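Uronate isomerase (Caulobacter crescentus, PDB 2Q01) catalyses the isomerisation of D-glucuronate to D-fructuronate and of D-galacturonate to D-tagaturonate in the bacterial breakdown of uronic acids. Local coordinates at residues 47-52 / 420-425; 152-155 / 161-164. All coordinates share one frame; numbering follows the deposited sequence.

Interaction 1. Residues 47-52 / 420-425; sequences SWFATN and RAFLSI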
loop_
_atom_site.group_PDB
_atom_site.type_symbol
_atom_site.label_atom_id
_atom_site.label_comp_id
_atom_site.label_asym_id
_atom_site.label_seq_id
_atom_site.Cartn_x
_atom_site.Cartn_y
_atom_site.Cartn_z
ATOM N N SER B 47 21.770 -32.127 -8.406
ATOM C CA SER B 47 22.497 -33.001 -9.324
ATOM C C SER B 47 23.641 -32.281 -10.036
ATOM O O SER B 47 24.588 -32.927 -10.487
ATOM C CB SER B 47 21.546 -33.601 -10.356
ATOM O OG SER B 47 21.185 -32.639 -11.328
ATOM N N TRP B 48 23.545 -30.954 -10.135
ATOM C CA TRP B 48 24.604 -30.126 -10.716
ATOM C C TRP B 48 25.922 -30.268 -9.963
ATOM O O TRP B 48 26.986 -30.265 -10.571
ATOM C CB TRP B 48 24.203 -28.647 -10.741
ATOM C CG TRP B 48 23.068 -28.297 -11.672
ATOM C CD1 TRP B 48 22.617 -29.022 -12.743
ATOM C CD2 TRP B 48 22.272 -27.105 -11.633
ATOM N NE1 TRP B 48 21.580 -28.361 -13.361
ATOM C CE2 TRP B 48 21.349 -27.182 -12.701
ATOM C CE3 TRP B 48 22.244 -25.979 -10.792
ATOM C CZ2 TRP B 48 20.400 -26.180 -12.947
ATOM C CZ3 TRP B 48 21.301 -24.981 -11.039
ATOM C CH2 TRP B 48 20.393 -25.090 -12.108
ATOM N N PHE B 49 25.840 -30.410 -8.645
ATOM C CA PHE B 49 27.028 -30.512 -7.801
ATOM C C PHE B 49 27.434 -31.954 -7.515
ATOM O O PHE B 49 28.575 -32.210 -7.132
ATOM C CB PHE B 49 26.830 -29.727 -6.499
ATOM C CG PHE B 49 26.336 -28.329 -6.717
ATOM C CD1 PHE B 49 24.996 -28.013 -6.521
ATOM C CD2 PHE B 49 27.204 -27.334 -7.157
ATOM C CE1 PHE B 49 24.533 -26.722 -6.743
ATOM C CE2 PHE B 49 26.748 -26.042 -7.382
ATOM C CZ PHE B 49 25.411 -25.736 -7.175
ATOM N N ALA B 50 26.508 -32.891 -7.705
ATOM C CA ALA B 50 26.805 -34.300 -7.480
ATOM C C ALA B 50 27.538 -34.894 -8.678
ATOM O O ALA B 50 28.476 -35.679 -8.512
ATOM C CB ALA B 50 25.535 -35.086 -7.172
ATOM N N THR B 51 27.110 -34.513 -9.881
ATOM C CA THR B 51 27.749 -34.990 -11.105
ATOM C C THR B 51 28.909 -34.091 -11.526
ATOM O O THR B 51 29.890 -34.572 -12.092
ATOM C CB THR B 51 26.748 -35.128 -12.286
ATOM O OG1 THR B 51 26.292 -33.832 -12.701
ATOM C CG2 THR B 51 25.553 -35.995 -11.894
ATOM N N ASN B 52 28.780 -32.796 -11.227
ATOM C CA ASN B 52 29.699 -31.733 -11.669
ATOM C C ASN B 52 29.893 -31.653 -13.188
ATOM O O ASN B 52 30.987 -31.378 -13.682
ATOM C CB ASN B 52 31.036 -31.773 -10.914
ATOM C CG ASN B 52 31.713 -30.413 -10.852
ATOM O OD1 ASN B 52 31.054 -29.375 -10.797
ATOM N ND2 ASN B 52 33.036 -30.416 -10.854
ATOM N N ARG B 420 16.443 -20.418 -9.317
ATOM C CA ARG B 420 17.025 -21.575 -9.990
ATOM C C ARG B 420 18.317 -21.166 -10.719
ATOM O O ARG B 420 19.240 -21.974 -10.861
ATOM C CB ARG B 420 16.013 -22.218 -10.952
ATOM C CG ARG B 420 16.470 -23.553 -11.536
ATOM C CD ARG B 420 15.320 -24.449 -11.981
ATOM N NE ARG B 420 15.819 -25.709 -12.540
ATOM C CZ ARG B 420 16.105 -26.801 -11.829
ATOM N NH1 ARG B 420 16.558 -27.889 -12.442
ATOM N NH2 ARG B 420 15.945 -26.818 -10.510
ATOM N N ALA B 421 18.373 -19.907 -11.160
ATOM C CA ALA B 421 19.541 -19.355 -11.849
ATOM C C ALA B 421 20.728 -19.235 -10.895
ATOM O O ALA B 421 20.779 -18.343 -10.047
ATOM C CB ALA B 421 19.205 -18.006 -12.485
ATOM N N PHE B 422 21.671 -20.158 -11.039
ATOM C CA PHE B 422 22.791 -20.287 -10.122
ATOM C C PHE B 422 23.786 -19.136 -10.245
ATOM O O PHE B 422 24.308 -18.657 -9.239
ATOM C CB PHE B 422 23.491 -21.628 -10.345
ATOM C CG PHE B 422 24.697 -21.839 -9.480
ATOM C CD1 PHE B 422 24.569 -21.962 -8.098
ATOM C CD2 PHE B 422 25.961 -21.928 -10.047
ATOM C CE1 PHE B 422 25.686 -22.160 -7.293
ATOM C CE2 PHE B 422 27.083 -22.127 -9.252
ATOM C CZ PHE B 422 26.945 -22.243 -7.871
ATOM N N LEU B 423 24.025 -18.688 -11.477
ATOM C CA LEU B 423 24.972 -17.608 -11.759
ATOM C C LEU B 423 24.531 -16.236 -11.255
ATOM O O LEU B 423 25.359 -15.328 -11.110
ATOM C CB LEU B 423 25.257 -17.535 -13.256
ATOM C CG LEU B 423 26.545 -18.203 -13.729
ATOM C CD1 LEU B 423 26.448 -19.723 -13.711
ATOM C CD2 LEU B 423 26.851 -17.713 -15.119
ATOM N N SER B 424 23.233 -16.098 -10.993
ATOM C CA SER B 424 22.666 -14.858 -10.478
ATOM C C SER B 424 22.730 -14.787 -8.951
ATOM O O SER B 424 22.401 -13.760 -8.367
ATOM C CB SER B 424 21.219 -14.695 -10.952
ATOM O OG SER B 424 21.148 -14.523 -12.358
ATOM N N ILE B 425 23.145 -15.880 -8.307
ATOM C CA ILE B 425 23.214 -15.934 -6.832
ATOM C C ILE B 425 24.093 -14.838 -6.203
ATOM O O ILE B 425 23.588 -14.087 -5.358
ATOM C CB ILE B 425 23.507 -17.371 -6.276
ATOM C CG1 ILE B 425 22.286 -18.275 -6.459
ATOM C CG2 ILE B 425 23.924 -17.335 -4.807
ATOM C CD1 ILE B 425 22.493 -19.697 -5.960
#
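Ser47 O, gripped from opposite faces of its carbonyl plane by Thr51 N at 3.0 Å and Thr51 OG1 at 2.9 Å, closes the short helical turn from which Trp48 and Phe49 reach across to Arg420 and Phe422. Trp48 presents the far edge of its six-membered ring: CH2 comes to 3.5 Å from Arg420 O, with the oxygen in the plane of the indole. CZ2 of the same ring lies over one face of the Arg420 guanidinium, 4.2 Å from NH1, while NH2 of that arginine is held by the backbone of His43, in the loop after strand 37-39. Phe49 meets Phe422 in a T-shaped stack, its CZ pushed against the other ring's face at 3.6 Å from CE1, with the planes at 70°. With CG anti to the backbone N (chi1 178°), the Phe422 ring is carried toward Phe49; Leu168 and Ile165 of strand 165-169 and Leu159 also pack on this side chain. The contact thus joins the N-terminal and C-terminal parts of a TIM-barrel-family fold. Aromatic edges, which carry partial positive charge, meet a carbonyl oxygen and a ring face, so the attraction is probably weakly electrostatic as well as apolar.

Interaction 2. Residues 152-155 / 161-164; sequences DAFR and DRFN
Phe154 takes Arg162 NH2 over one face of its ring, the nitrogen standing 3.3 Å above the plane, displaced toward the rim and nearest to CZ at 3.4 Å. The guanidinium arrives edge-on, its plane 81° from the ring, so an N-H edge rather than the flat cation meets the pi cloud. This is an off-centre cation-pi contact, with Arg162 CZ 4.9 Å from the centroid of the Phe154 ring. Ala153 O lies in the guanidinium plane too, but 3.8 Å from Arg162 NH2. Arg162 CG lies opposite the backbone N (chi1 -160°), and the chain then bends at chi2 and chi3 to bring NH2 over the ring. A leucine here removes the ring face under NH2, and the guanidinium would probably be freer to swing. Phe154 comes just before helix 156-162 and Arg162 sits in its last turn; Arg155 takes the N-cap position and a Schellman motif at Asn164 follows the helix, Asn164 N bonding back to Asp161 O at 3.2 Å; strand 165-169 comes next. Further out, Phe127 lies with its ring parallel to that of Phe154, and Val126 O takes a weak hydrogen bond from Arg162 NH1. Asp161, next to the arginine, is tied to Trp189 and Arg480.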
loop_
_atom_site.group_PDB
_atom_site.type_symbol
_atom_site.label_atom_id
_atom_site.label_comp_id
_atom_site.label_asym_id
_atom_site.label_seq_id
_atom_site.Cartn_x
_atom_site.Cartn_y
_atom_site.Cartn_z
ATOM N N ASP B 152 37.192 -25.397 -17.042
ATOM C CA ASP B 152 37.161 -25.987 -15.699
ATOM C C ASP B 152 36.737 -24.994 -14.615
ATOM O O ASP B 152 36.339 -25.395 -13.518
ATOM C CB ASP B 152 38.530 -26.583 -15.339
ATOM C CG ASP B 152 38.903 -27.786 -16.200
ATOM O OD1 ASP B 152 37.997 -28.530 -16.640
ATOM O OD2 ASP B 152 40.114 -27.992 -16.427
ATOM N N ALA B 153 36.826 -23.703 -14.930
ATOM C CA ALA B 153 36.512 -22.638 -13.976
ATOM C C ALA B 153 35.011 -22.365 -13.865
ATOM O O ALA B 153 34.564 -21.650 -12.962
ATOM C CB ALA B 153 37.265 -21.361 -14.346
ATOM N N PHE B 154 34.245 -22.937 -14.792
ATOM C CA PHE B 154 32.796 -22.771 -14.829
ATOM C C PHE B 154 32.046 -24.090 -14.587
ATOM O O PHE B 154 30.874 -24.224 -14.936
ATOM C CB PHE B 154 32.366 -22.106 -16.139
ATOM C CG PHE B 154 32.668 -20.630 -16.199
ATOM C CD1 PHE B 154 33.945 -20.170 -16.533
ATOM C CD2 PHE B 154 31.674 -19.696 -15.928
ATOM C CE1 PHE B 154 34.223 -18.803 -16.591
ATOM C CE2 PHE B 154 31.945 -18.328 -15.976
ATOM C CZ PHE B 154 33.219 -17.879 -16.316
ATOM N N ARG B 155 32.735 -25.058 -13.993
ATOM C CA ARG B 155 32.099 -26.256 -13.473
ATOM C C ARG B 155 31.323 -25.827 -12.233
ATOM O O ARG B 155 31.793 -24.957 -11.494
ATOM C CB ARG B 155 33.146 -27.316 -13.097
ATOM C CG ARG B 155 34.035 -27.775 -14.240
ATOM C CD ARG B 155 33.241 -28.484 -15.325
ATOM N NE ARG B 155 33.111 -29.914 -15.059
ATOM C CZ ARG B 155 33.764 -30.861 -15.725
ATOM N NH1 ARG B 155 34.590 -30.535 -16.709
ATOM N NH2 ARG B 155 33.588 -32.136 -15.411
ATOM N N ASP B 161 32.670 -22.466 -5.283
ATOM C CA ASP B 161 33.814 -22.028 -4.485
ATOM C C ASP B 161 34.234 -20.591 -4.795
ATOM O O ASP B 161 34.551 -19.825 -3.884
ATOM C CB ASP B 161 34.986 -22.989 -4.672
ATOM C CG ASP B 161 34.623 -24.420 -4.323
ATOM O OD1 ASP B 161 35.265 -25.350 -4.861
ATOM O OD2 ASP B 161 33.688 -24.616 -3.515
ATOM N N ARG B 162 34.218 -20.235 -6.078
ATOM C CA ARG B 162 34.538 -18.882 -6.521
ATOM C C ARG B 162 33.531 -17.853 -6.011
ATOM O O ARG B 162 33.902 -16.712 -5.718
ATOM C CB ARG B 162 34.600 -18.813 -8.048
ATOM C CG ARG B 162 35.383 -17.613 -8.565
ATOM C CD ARG B 162 34.646 -16.886 -9.670
ATOM N NE ARG B 162 34.664 -17.627 -10.929
ATOM C CZ ARG B 162 34.456 -17.082 -12.123
ATOM N NH1 ARG B 162 34.218 -15.778 -12.241
ATOM N NH2 ARG B 162 34.494 -17.847 -13.203
ATOM N N PHE B 163 32.266 -18.261 -5.905
ATOM C CA PHE B 163 31.193 -17.375 -5.449
ATOM C C PHE B 163 31.206 -17.176 -3.930
ATOM O O PHE B 163 30.538 -16.273 -3.412
ATOM C CB PHE B 163 29.824 -17.895 -5.896
ATOM C CG PHE B 163 29.554 -17.755 -7.377
ATOM C CD1 PHE B 163 30.293 -16.880 -8.174
ATOM C CD2 PHE B 163 28.520 -18.481 -7.967
ATOM C CE1 PHE B 163 30.026 -16.753 -9.536
ATOM C CE2 PHE B 163 28.241 -18.357 -9.326
ATOM C CZ PHE B 163 28.995 -17.492 -10.113
ATOM N N ASN B 164 31.978 -18.015 -3.240
ATOM C CA ASN B 164 32.130 -17.983 -1.785
ATOM C C ASN B 164 30.808 -18.307 -1.095
ATOM O O ASN B 164 30.385 -17.629 -0.160
ATOM C CB ASN B 164 32.744 -16.652 -1.298
ATOM C CG ASN B 164 33.352 -16.748 0.097
ATOM O OD1 ASN B 164 33.526 -15.733 0.774
ATOM N ND2 ASN B 164 33.673 -17.967 0.530
#

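From the N terminus, the chain runs through strand 37-39 into 47-52, which after 367 intervening residues closes a long loop with 420-425, the segment leading into helix 425-445; this is interaction 1. Nested inside that long loop is the much smaller one closed by interaction 2, where 152-155 and 161-164 are separated by five helical residues. The centres of interactions 1 and 2 lie about 10 Å apart, and the two touch at two places. Asn52 O probably accepts a hydrogen bond from Arg155 NE, 2.9 Å away, and Phe163 packs against Phe422 and Leu423. Helix 156-162 touches both halves of interaction 1, Pro156 against Phe49 and Leu159 against Phe422, ahead of strand 165-169, which pairs with strand 37-39.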